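Local atomic coordinates of short afifavidin (Afifella pfennigii, PDB entry 6HDT), a protein that forms a strong non-covalent complex with biotin and 2-iminobiotin, although its exact biological role is still obscure. Residues Thr57-Val62 and Phe72-Asp77; Ser29-Val34 and Gly43-Asn48; Ser85-Thr90 and Thr104-Ala109. All blocks are in the same frame, centred on the assembly; numbering follows the deposited sequence.

Interaction 1: Thr57-Val62 and Phe72-Asp77; sequences TPYPLV and FTVAWD. With BTN (biotin), chain E.
Trp76 lines the biotin pocket of this avidin barrel and Tyr59 backs it, on the antiparallel hairpin of strands 58-66 and 69-77. The pair is T-shaped. The benzo edge of Trp76 points at one face of the Tyr59 ring, with centroids 5.0 Å apart and planes at 61°. Trp76 CZ3 comes to 3.5 Å from Tyr59 CD1. The indole is held on both faces: the biotin tail, at C9, lies over one, and Val74 CG1 sits over the centre of the other. Biotin C10 is 3.4 Å from Trp76 CG. Val74 CG1 also touches Tyr59 CB, and Val74 CG2 packs on Leu61 CB at 3.5 Å. Further along, the Leu61 methyls rest on Phe72.

At that end the backbones pair: Val62 N donates to Thr73 O at 3.1 Å, and Thr73 N to Val62 O at 2.8 Å. Toward Trp76 the strands part, and a water takes over. It donates to Pro60 O at 2.6 Å and to Ala75 O. Trp76 itself is the centre of an inverse gamma turn, where the chain turns a corner.

The indole NE1 bonds to Thr87 OG1 on strand 82-96. Strand 40-46 pairs with the other side of strand 58-66, Tyr45 with Tyr59 and Gly43 with Leu61. Val62 and Ala75 pack on Leu64 of the second subunit.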
loop_
_atom_site.group_PDB
_atom_site.type_symbol
_atom_site.label_atom_id
_atom_site.label_comp_id
_atom_site.label_asym_id
_atom_site.label_seq_id
_atom_site.Cartn_x
_atom_site.Cartn_y
_atom_site.Cartn_z
ATOM N N THR A 57 -16.427 1.332 11.684
ATOM C CA THR A 57 -15.573 2.239 12.467
ATOM C C THR A 57 -14.307 2.577 11.696
ATOM O O THR A 57 -13.867 1.787 10.867
ATOM C CB THR A 57 -15.182 1.615 13.834
ATOM O OG1 THR A 57 -14.308 0.506 13.631
ATOM C CG2 THR A 57 -16.417 1.149 14.574
ATOM N N PRO A 58 -13.719 3.764 11.930
ATOM C CA PRO A 58 -12.515 4.117 11.153
ATOM C C PRO A 58 -11.277 3.315 11.528
ATOM O O PRO A 58 -11.032 3.053 12.727
ATOM C CB PRO A 58 -12.287 5.586 11.492
ATOM C CG PRO A 58 -13.581 6.069 12.020
ATOM C CD PRO A 58 -14.185 4.901 12.740
ATOM N N TYR A 59 -10.562 2.902 10.483
ATOM C CA TYR A 59 -9.230 2.301 10.564
ATOM C C TYR A 59 -8.197 3.215 9.912
ATOM O O TYR A 59 -8.472 3.883 8.889
ATOM C CB TYR A 59 -9.230 0.919 9.926
ATOM C CG TYR A 59 -10.010 -0.067 10.745
ATOM C CD1 TYR A 59 -11.392 -0.163 10.646
ATOM C CD2 TYR A 59 -9.360 -0.886 11.668
ATOM C CE1 TYR A 59 -12.121 -1.056 11.448
ATOM C CE2 TYR A 59 -10.078 -1.785 12.441
ATOM C CZ TYR A 59 -11.453 -1.857 12.339
ATOM O OH TYR A 59 -12.149 -2.761 13.120
ATOM N N PRO A 60 -7.004 3.290 10.509
ATOM C CA PRO A 60 -5.943 4.114 9.922
ATOM C C PRO A 60 -5.578 3.653 8.516
ATOM O O PRO A 60 -5.620 2.461 8.203
ATOM C CB PRO A 60 -4.767 3.947 10.894
ATOM C CG PRO A 60 -5.369 3.397 12.151
ATOM C CD PRO A 60 -6.559 2.600 11.735
ATOM N N LEU A 61 -5.260 4.617 7.654
ATOM C CA LEU A 61 -4.732 4.288 6.332
ATOM C C LEU A 61 -3.466 5.102 6.037
ATOM O O LEU A 61 -3.347 6.252 6.468
ATOM C CB LEU A 61 -5.821 4.382 5.262
ATOM C CG LEU A 61 -6.121 5.576 4.359
ATOM C CD1 LEU A 61 -4.996 6.008 3.432
ATOM C CD2 LEU A 61 -7.337 5.200 3.537
ATOM N N VAL A 62 -2.497 4.450 5.368
ATOM C CA VAL A 62 -1.249 5.102 4.934
ATOM C C VAL A 62 -0.863 4.687 3.532
ATOM O O VAL A 62 -1.107 3.572 3.115
ATOM C CB VAL A 62 -0.070 4.839 5.889
ATOM C CG1 VAL A 62 -0.456 5.241 7.304
ATOM C CG2 VAL A 62 0.398 3.399 5.808
ATOM N N PHE A 72 -2.467 2.582 -1.083
ATOM C CA PHE A 72 -2.619 2.745 0.349
ATOM C C PHE A 72 -3.018 1.457 1.026
ATOM O O PHE A 72 -3.608 0.565 0.428
ATOM C CB PHE A 72 -3.604 3.854 0.721
ATOM C CG PHE A 72 -4.967 3.713 0.091
ATOM C CD1 PHE A 72 -5.254 4.298 -1.135
ATOM C CD2 PHE A 72 -5.979 3.052 0.750
ATOM C CE1 PHE A 72 -6.507 4.170 -1.698
ATOM C CE2 PHE A 72 -7.234 2.908 0.191
ATOM C CZ PHE A 72 -7.509 3.491 -1.046
ATOM N N THR A 73 -2.644 1.383 2.298
ATOM C CA THR A 73 -2.849 0.174 3.092
ATOM C C THR A 73 -3.652 0.460 4.347
ATOM O O THR A 73 -3.499 1.521 4.929
ATOM C CB THR A 73 -1.499 -0.430 3.469
ATOM O OG1 THR A 73 -0.815 -0.787 2.278
ATOM C CG2 THR A 73 -1.640 -1.668 4.347
ATOM N N VAL A 74 -4.493 -0.493 4.751
ATOM C CA VAL A 74 -5.225 -0.455 6.018
ATOM C C VAL A 74 -4.979 -1.798 6.743
ATOM O O VAL A 74 -5.229 -2.885 6.206
ATOM C CB VAL A 74 -6.736 -0.287 5.813
ATOM C CG1 VAL A 74 -7.494 -0.512 7.121
ATOM C CG2 VAL A 74 -7.058 1.062 5.214
ATOM N N ALA A 75 -4.481 -1.692 7.958
ATOM C CA ALA A 75 -4.369 -2.847 8.840
ATOM C C ALA A 75 -5.632 -2.919 9.724
ATOM O O ALA A 75 -5.978 -1.929 10.392
ATOM C CB ALA A 75 -3.133 -2.684 9.688
ATOM N N TRP A 76 -6.325 -4.064 9.736
ATOM C CA TRP A 76 -7.655 -4.128 10.357
ATOM C C TRP A 76 -7.566 -4.367 11.864
ATOM O O TRP A 76 -7.995 -5.400 12.360
ATOM C CB TRP A 76 -8.543 -5.145 9.630
ATOM C CG TRP A 76 -8.730 -4.735 8.194
ATOM C CD1 TRP A 76 -8.110 -5.245 7.112
ATOM C CD2 TRP A 76 -9.565 -3.668 7.719
ATOM N NE1 TRP A 76 -8.501 -4.547 5.940
ATOM C CE2 TRP A 76 -9.418 -3.605 6.306
ATOM C CE3 TRP A 76 -10.481 -2.809 8.341
ATOM C CZ2 TRP A 76 -10.103 -2.677 5.534
ATOM C CZ3 TRP A 76 -11.141 -1.877 7.563
ATOM C CH2 TRP A 76 -10.971 -1.850 6.180
ATOM N N ASP A 77 -7.011 -3.377 12.573
ATOM C CA ASP A 77 -7.043 -3.331 14.018
ATOM C C ASP A 77 -7.253 -1.885 14.472
ATOM O O ASP A 77 -6.657 -0.953 13.936
ATOM C CB ASP A 77 -5.761 -3.894 14.600
ATOM C CG ASP A 77 -5.765 -3.874 16.115
ATOM O OD1 ASP A 77 -6.540 -4.658 16.726
ATOM O OD2 ASP A 77 -5.007 -3.065 16.694
HETATM C C11 BTN E . -11.605 -8.250 7.155
HETATM O O11 BTN E . -10.624 -9.014 7.238
HETATM O O12 BTN E . -12.756 -8.675 6.898
HETATM C C10 BTN E . -11.351 -6.767 7.363
HETATM C C9 BTN E . -12.269 -5.883 6.521
HETATM C C8 BTN E . -11.936 -5.949 5.028
HETATM C C7 BTN E . -12.895 -5.155 4.145
HETATM C C2 BTN E . -12.465 -5.276 2.686
HETATM S S1 BTN E . -11.029 -4.318 2.233
HETATM C C6 BTN E . -11.365 -4.528 0.508
HETATM C C5 BTN E . -12.876 -4.451 0.382
HETATM N N1 BTN E . -13.345 -3.110 0.173
HETATM C C3 BTN E . -14.086 -2.596 1.154
HETATM O O3 BTN E . -14.599 -1.464 1.128
HETATM N N2 BTN E . -14.172 -3.527 2.140
HETATM C C4 BTN E . -13.541 -4.771 1.727
HETATM O O HOH W 1 -4.767 0.564 9.801
HETATM O O HOH W 2 0.673 1.428 1.758
#

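Interaction 2: Ser29-Val34 and Gly43-Asn48; sequences STMTLV and GFYVNN. With BTN (biotin), chain E.
Tyr45 swings its ring alongside Met31 and Ser29 because its CG is anti to the backbone N (chi1 -159°). Ser29 OG stands beside its own backbone N (chi1 -59°), and both hydroxyls thereby reach the same biotin oxygen. The contact is the antiparallel hairpin of strands 30-35 and 40-46, part of the eight-stranded avidin barrel, and the end away from its connecting turn binds the ureido group of the ligand.

Ser29 OG and Tyr45 OH each donate to biotin O3, both at 2.7 Å. O3 lies in the plane of the tyrosine ring, at its edge. The serine oxygen also accepts a nearly straight bond from Asn48 N (2.8 Å, 178° at the hydrogen). This bond fixes the hydroxyl oxygen and would favour turning its proton to the ligand. Asn25 donates to biotin too, and its OD1 accepts from Ser29 N.

Four backbone bonds hold the strands together. The shortest runs from Val46 N to Thr30 O, at 2.6 Å. That carbonyl oxygen also lies over one face of the Tyr45 ring, toward its rim. Met31 CB packs 3.5 Å from Tyr45 CD2, and the chain, extended beyond CG, carries SD to the ring edge, 5.0 Å from the centroid, a Met-aromatic contact. On the opposite face of the sheet Thr32 CB and OG1 touch the Phe44 ring obliquely, and Thr30 OG1 lies beside Val46 CB.

Biotin N2 donates to Asn47 OD1 at 2.9 Å, and the same oxygen also accepts from Ala49 N.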
loop_
_atom_site.group_PDB
_atom_site.type_symbol
_atom_site.label_atom_id
_atom_site.label_comp_id
_atom_site.label_asym_id
_atom_site.label_seq_id
_atom_site.Cartn_x
_atom_site.Cartn_y
_atom_site.Cartn_z
ATOM N N SER A 29 -18.473 1.654 1.434
ATOM C CA SER A 29 -17.336 1.947 2.319
ATOM C C SER A 29 -16.908 3.385 2.011
ATOM O O SER A 29 -17.088 3.886 0.880
ATOM C CB SER A 29 -16.191 0.942 2.183
ATOM O OG SER A 29 -16.667 -0.366 2.493
ATOM N N THR A 30 -16.444 4.063 3.051
ATOM C CA THR A 30 -16.001 5.438 2.919
ATOM C C THR A 30 -14.558 5.564 3.376
ATOM O O THR A 30 -14.025 4.785 4.239
ATOM C CB THR A 30 -16.890 6.421 3.722
ATOM O OG1 THR A 30 -17.009 5.991 5.077
ATOM C CG2 THR A 30 -18.291 6.508 3.112
ATOM N N MET A 31 -13.909 6.568 2.823
ATOM C CA MET A 31 -12.608 6.925 3.316
ATOM C C MET A 31 -12.379 8.394 3.126
ATOM O O MET A 31 -12.968 9.021 2.229
ATOM C CB MET A 31 -11.538 6.089 2.619
ATOM C CG MET A 31 -11.368 6.382 1.144
ATOM S SD MET A 31 -9.956 5.538 0.400
ATOM C CE MET A 31 -10.191 6.194 -1.254
ATOM N N THR A 32 -11.477 8.916 3.937
ATOM C CA THR A 32 -10.966 10.244 3.726
ATOM C C THR A 32 -9.466 10.157 3.460
ATOM O O THR A 32 -8.738 9.428 4.130
ATOM C CB THR A 32 -11.293 11.183 4.913
ATOM O OG1 THR A 32 -12.707 11.347 5.041
ATOM C CG2 THR A 32 -10.633 12.539 4.736
ATOM N N LEU A 33 -9.017 10.913 2.467
ATOM C CA LEU A 33 -7.619 10.972 2.077
ATOM C C LEU A 33 -7.055 12.335 2.379
ATOM O O LEU A 33 -7.648 13.377 2.048
ATOM C CB LEU A 33 -7.436 10.685 0.576
ATOM C CG LEU A 33 -7.854 9.295 0.096
ATOM C CD1 LEU A 33 -7.652 9.192 -1.398
ATOM C CD2 LEU A 33 -7.075 8.213 0.820
ATOM N N VAL A 34 -5.879 12.323 2.961
ATOM C CA VAL A 34 -5.134 13.538 3.262
ATOM C C VAL A 34 -3.767 13.436 2.609
ATOM O O VAL A 34 -2.976 12.539 2.915
ATOM C CB VAL A 34 -4.982 13.772 4.787
ATOM C CG1 VAL A 34 -4.473 15.171 5.051
ATOM C CG2 VAL A 34 -6.305 13.569 5.506
ATOM N N GLY A 43 -5.026 9.032 6.116
ATOM C CA GLY A 43 -6.459 9.157 6.248
ATOM C C GLY A 43 -6.992 8.061 7.146
ATOM O O GLY A 43 -6.285 7.575 8.033
ATOM N N PHE A 44 -8.225 7.684 6.860
ATOM C CA PHE A 44 -8.959 6.610 7.530
ATOM C C PHE A 44 -9.967 5.983 6.575
ATOM O O PHE A 44 -10.373 6.585 5.560
ATOM C CB PHE A 44 -9.659 7.103 8.804
ATOM C CG PHE A 44 -10.871 7.963 8.548
ATOM C CD1 PHE A 44 -12.136 7.405 8.355
ATOM C CD2 PHE A 44 -10.740 9.344 8.519
ATOM C CE1 PHE A 44 -13.243 8.212 8.114
ATOM C CE2 PHE A 44 -11.837 10.145 8.310
ATOM C CZ PHE A 44 -13.089 9.587 8.096
ATOM N N TYR A 45 -10.347 4.753 6.912
ATOM C CA TYR A 45 -11.204 3.926 6.096
ATOM C C TYR A 45 -12.307 3.327 6.912
ATOM O O TYR A 45 -12.060 2.770 7.980
ATOM C CB TYR A 45 -10.396 2.808 5.447
ATOM C CG TYR A 45 -11.040 2.205 4.223
ATOM C CD1 TYR A 45 -11.961 1.175 4.328
ATOM C CD2 TYR A 45 -10.704 2.663 2.948
ATOM C CE1 TYR A 45 -12.554 0.611 3.189
ATOM C CE2 TYR A 45 -11.283 2.113 1.818
ATOM C CZ TYR A 45 -12.201 1.072 1.939
ATOM O OH TYR A 45 -12.809 0.516 0.847
ATOM N N VAL A 46 -13.523 3.412 6.395
ATOM C CA VAL A 46 -14.663 2.805 7.071
ATOM C C VAL A 46 -15.263 1.762 6.173
ATOM O O VAL A 46 -15.845 2.070 5.127
ATOM C CB VAL A 46 -15.718 3.810 7.541
ATOM C CG1 VAL A 46 -16.884 3.074 8.219
ATOM C CG2 VAL A 46 -15.095 4.805 8.507
ATOM N N ASN A 47 -15.101 0.511 6.588
ATOM C CA ASN A 47 -15.606 -0.621 5.833
ATOM C C ASN A 47 -17.101 -0.818 6.080
ATOM O O ASN A 47 -17.540 -0.914 7.228
ATOM C CB ASN A 47 -14.801 -1.880 6.166
ATOM C CG ASN A 47 -15.427 -3.135 5.623
ATOM O OD1 ASN A 47 -15.878 -3.161 4.488
ATOM N ND2 ASN A 47 -15.447 -4.203 6.436
ATOM N N ASN A 48 -17.868 -0.833 4.994
ATOM C CA ASN A 48 -19.286 -1.075 5.119
ATOM C C ASN A 48 -19.706 -2.272 4.190
ATOM O O ASN A 48 -20.882 -2.594 4.065
ATOM C CB ASN A 48 -20.045 0.287 4.953
ATOM C CG ASN A 48 -19.562 1.398 5.960
ATOM O OD1 ASN A 48 -19.426 1.162 7.169
ATOM N ND2 ASN A 48 -19.319 2.618 5.450
HETATM C C11 BTN E . -11.605 -8.250 7.155
HETATM O O11 BTN E . -10.624 -9.014 7.238
HETATM O O12 BTN E . -12.756 -8.675 6.898
HETATM C C10 BTN E . -11.351 -6.767 7.363
HETATM C C9 BTN E . -12.269 -5.883 6.521
HETATM C C8 BTN E . -11.936 -5.949 5.028
HETATM C C7 BTN E . -12.895 -5.155 4.145
HETATM C C2 BTN E . -12.465 -5.276 2.686
HETATM S S1 BTN E . -11.029 -4.318 2.233
HETATM C C6 BTN E . -11.365 -4.528 0.508
HETATM C C5 BTN E . -12.876 -4.451 0.382
HETATM N N1 BTN E . -13.345 -3.110 0.173
HETATM C C3 BTN E . -14.086 -2.596 1.154
HETATM O O3 BTN E . -14.599 -1.464 1.128
HETATM N N2 BTN E . -14.172 -3.527 2.140
HETATM C C4 BTN E . -13.541 -4.771 1.727
#

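Interaction 3: Ser85-Thr90 and Thr104-Ala109; sequences SVTSWT and TDWNLA. With BTN (biotin), chain E.
Trp106 and Trp89 stand side by side, and Trp106 CB makes the first contact. It lies over the face of the Trp89 five-membered ring, 3.9 Å from its centroid and 17° off the normal, a CH-pi contact. CG takes the place between the backbone N and the carbonyl carbon (chi1 53°), which turns the indole toward the ligand, and contact with biotin C6 begins there. CD1 touches Trp89 NE1, at 3.7 Å. The two five-membered rings are oblique, with planes at 55°. NE1 touches biotin C6 and C5 and makes a weak bond to Asp123 OD1. CD2 and CE2 lie against C6, CE2 at 3.5 Å, and C6 sits over the centre of the indole. Farther out, CZ2 meets both C5 and C6.

From the other strand, Thr87 OG1 is 3.3 Å from biotin S1, and Trp89 CZ2 is 3.6 Å from it. Thr87 OG1, which accepts from Trp76 NE1, also touches Leu108 CG. At the tail, Ser85 OG donates to biotin O11 at 2.8 Å.

Strands 82-96 and 99-110 form an antiparallel hairpin, held by six backbone hydrogen bonds between Val86 and Ala109, Ser88 and Asn107, and Thr90 and Asp105. Those side chains leave the sheet on the face away from biotin, where Ser88 and Asn107 meet the second subunit.

The chemistry divides along the ligand. The Trp106 face packs on the ring carbons, Trp89 and Thr87 lie against the sulfur, and Ser85 grips the biotin carboxylate. Trp89 NE1 bonds to Asp123 OD2, which probably helps to place the Asp123 side chain for its own bond to biotin.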
loop_
_atom_site.group_PDB
_atom_site.type_symbol
_atom_site.label_atom_id
_atom_site.label_comp_id
_atom_site.label_asym_id
_atom_site.label_seq_id
_atom_site.Cartn_x
_atom_site.Cartn_y
_atom_site.Cartn_z
ATOM N N SER A 85 -5.834 -9.024 9.596
ATOM C CA SER A 85 -5.775 -8.928 8.154
ATOM C C SER A 85 -5.292 -7.541 7.790
ATOM O O SER A 85 -5.368 -6.621 8.602
ATOM C CB SER A 85 -7.170 -9.126 7.561
ATOM O OG SER A 85 -8.079 -8.200 8.137
ATOM N N VAL A 86 -4.823 -7.417 6.555
ATOM C CA VAL A 86 -4.350 -6.157 6.004
ATOM C C VAL A 86 -4.789 -6.083 4.550
ATOM O O VAL A 86 -4.603 -7.037 3.823
ATOM C CB VAL A 86 -2.808 -6.074 6.030
ATOM C CG1 VAL A 86 -2.314 -4.815 5.337
ATOM C CG2 VAL A 86 -2.284 -6.171 7.444
ATOM N N THR A 87 -5.284 -4.920 4.122
ATOM C CA THR A 87 -5.593 -4.674 2.677
ATOM C C THR A 87 -4.722 -3.553 2.111
ATOM O O THR A 87 -4.412 -2.582 2.787
ATOM C CB THR A 87 -7.081 -4.270 2.510
ATOM O OG1 THR A 87 -7.938 -5.235 3.118
ATOM C CG2 THR A 87 -7.507 -4.079 1.069
ATOM N N SER A 88 -4.332 -3.686 0.839
ATOM C CA SER A 88 -3.771 -2.556 0.100
ATOM C C SER A 88 -4.570 -2.347 -1.160
ATOM O O SER A 88 -4.912 -3.278 -1.836
ATOM C CB SER A 88 -2.306 -2.756 -0.253
ATOM O OG SER A 88 -1.506 -3.109 0.924
ATOM N N TRP A 89 -4.770 -1.078 -1.505
ATOM C CA TRP A 89 -5.433 -0.723 -2.729
ATOM C C TRP A 89 -4.417 -0.018 -3.597
ATOM O O TRP A 89 -3.566 0.699 -3.082
ATOM C CB TRP A 89 -6.549 0.280 -2.451
ATOM C CG TRP A 89 -7.777 -0.203 -1.785
ATOM C CD1 TRP A 89 -8.981 -0.449 -2.365
ATOM C CD2 TRP A 89 -7.946 -0.435 -0.391
ATOM N NE1 TRP A 89 -9.888 -0.842 -1.425
ATOM C CE2 TRP A 89 -9.279 -0.841 -0.198
ATOM C CE3 TRP A 89 -7.099 -0.329 0.720
ATOM C CZ2 TRP A 89 -9.794 -1.123 1.058
ATOM C CZ3 TRP A 89 -7.619 -0.638 1.980
ATOM C CH2 TRP A 89 -8.934 -1.031 2.136
ATOM N N THR A 90 -4.553 -0.135 -4.920
ATOM C CA THR A 90 -3.686 0.610 -5.829
ATOM C C THR A 90 -4.496 0.993 -7.044
ATOM O O THR A 90 -5.298 0.219 -7.508
ATOM C CB THR A 90 -2.445 -0.200 -6.255
ATOM O OG1 THR A 90 -1.941 -0.963 -5.134
ATOM C CG2 THR A 90 -1.340 0.722 -6.821
ATOM N N THR A 104 -9.529 1.220 -8.497
ATOM C CA THR A 104 -8.504 0.497 -7.776
ATOM C C THR A 104 -8.702 -0.996 -7.856
ATOM O O THR A 104 -9.816 -1.482 -8.064
ATOM C CB THR A 104 -8.496 0.871 -6.264
ATOM O OG1 THR A 104 -9.636 0.288 -5.604
ATOM C CG2 THR A 104 -8.475 2.360 -6.061
ATOM N N ASP A 105 -7.595 -1.704 -7.641
ATOM C CA ASP A 105 -7.596 -3.142 -7.327
ATOM C C ASP A 105 -7.010 -3.302 -5.931
ATOM O O ASP A 105 -6.208 -2.496 -5.486
ATOM C CB ASP A 105 -6.730 -3.943 -8.315
ATOM C CG ASP A 105 -7.317 -4.012 -9.728
ATOM O OD1 ASP A 105 -8.544 -3.855 -9.874
ATOM O OD2 ASP A 105 -6.551 -4.315 -10.674
ATOM N N TRP A 106 -7.432 -4.337 -5.225
ATOM C CA TRP A 106 -6.952 -4.510 -3.860
ATOM C C TRP A 106 -6.642 -5.929 -3.613
ATOM O O TRP A 106 -7.204 -6.819 -4.258
ATOM C CB TRP A 106 -7.965 -4.013 -2.816
ATOM C CG TRP A 106 -9.387 -4.553 -2.899
ATOM C CD1 TRP A 106 -10.483 -3.907 -3.439
ATOM C CD2 TRP A 106 -9.883 -5.816 -2.401
ATOM N NE1 TRP A 106 -11.593 -4.685 -3.332
ATOM C CE2 TRP A 106 -11.267 -5.853 -2.678
ATOM C CE3 TRP A 106 -9.298 -6.914 -1.716
ATOM C CZ2 TRP A 106 -12.067 -6.930 -2.352
ATOM C CZ3 TRP A 106 -10.117 -7.995 -1.381
ATOM C CH2 TRP A 106 -11.477 -7.993 -1.698
ATOM N N ASN A 107 -5.714 -6.103 -2.680
ATOM C CA ASN A 107 -5.376 -7.401 -2.142
ATOM C C ASN A 107 -5.546 -7.350 -0.641
ATOM O O ASN A 107 -5.227 -6.346 -0.047
ATOM C CB ASN A 107 -3.915 -7.701 -2.452
ATOM C CG ASN A 107 -3.665 -8.029 -3.911
ATOM O OD1 ASN A 107 -4.369 -8.838 -4.510
ATOM N ND2 ASN A 107 -2.667 -7.380 -4.488
ATOM N N LEU A 108 -5.967 -8.472 -0.033
ATOM C CA LEU A 108 -6.245 -8.562 1.385
ATOM C C LEU A 108 -5.608 -9.834 1.916
ATOM O O LEU A 108 -6.027 -10.928 1.540
ATOM C CB LEU A 108 -7.742 -8.651 1.589
ATOM C CG LEU A 108 -8.363 -8.658 2.988
ATOM C CD1 LEU A 108 -9.844 -8.392 2.813
ATOM C CD2 LEU A 108 -8.158 -9.957 3.762
ATOM N N ALA A 109 -4.596 -9.669 2.750
ATOM C CA ALA A 109 -3.907 -10.791 3.414
ATOM C C ALA A 109 -4.643 -11.169 4.673
ATOM O O ALA A 109 -4.936 -10.299 5.505
ATOM C CB ALA A 109 -2.483 -10.388 3.724
HETATM C C11 BTN E . -11.605 -8.250 7.155
HETATM O O11 BTN E . -10.624 -9.014 7.238
HETATM O O12 BTN E . -12.756 -8.675 6.898
HETATM C C10 BTN E . -11.351 -6.767 7.363
HETATM C C9 BTN E . -12.269 -5.883 6.521
HETATM C C8 BTN E . -11.936 -5.949 5.028
HETATM C C7 BTN E . -12.895 -5.155 4.145
HETATM C C2 BTN E . -12.465 -5.276 2.686
HETATM S S1 BTN E . -11.029 -4.318 2.233
HETATM C C6 BTN E . -11.365 -4.528 0.508
HETATM C C5 BTN E . -12.876 -4.451 0.382
HETATM N N1 BTN E . -13.345 -3.110 0.173
HETATM C C3 BTN E . -14.086 -2.596 1.154
HETATM O O3 BTN E . -14.599 -1.464 1.128
HETATM N N2 BTN E . -14.172 -3.527 2.140
HETATM C C4 BTN E . -13.541 -4.771 1.727
HETATM O O HOH W 3 -3.089 -3.187 -4.211
#

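From the N terminus, interaction 2 comes first. It closes the short loop between strands 30-35 and 40-46. Interaction 1 follows and closes the turn between strands 58-66 and 69-77. Interaction 3 closes the turn between strands 82-96 and 99-110. The three are in series; none nests in or crosses another. Neighbouring strands join them within one barrel sheet. Tyr59 O and Tyr45 N probably bond at 2.9 Å between interactions 2 and 1. Phe72 O and Trp89 N do so at 2.8 Å between interactions 1 and 3. Interactions 2 and 3 meet where the Tyr45 and Trp89 rings touch. All three contacts reach the same biotin, and interactions 1 and 3 also touch the second subunit.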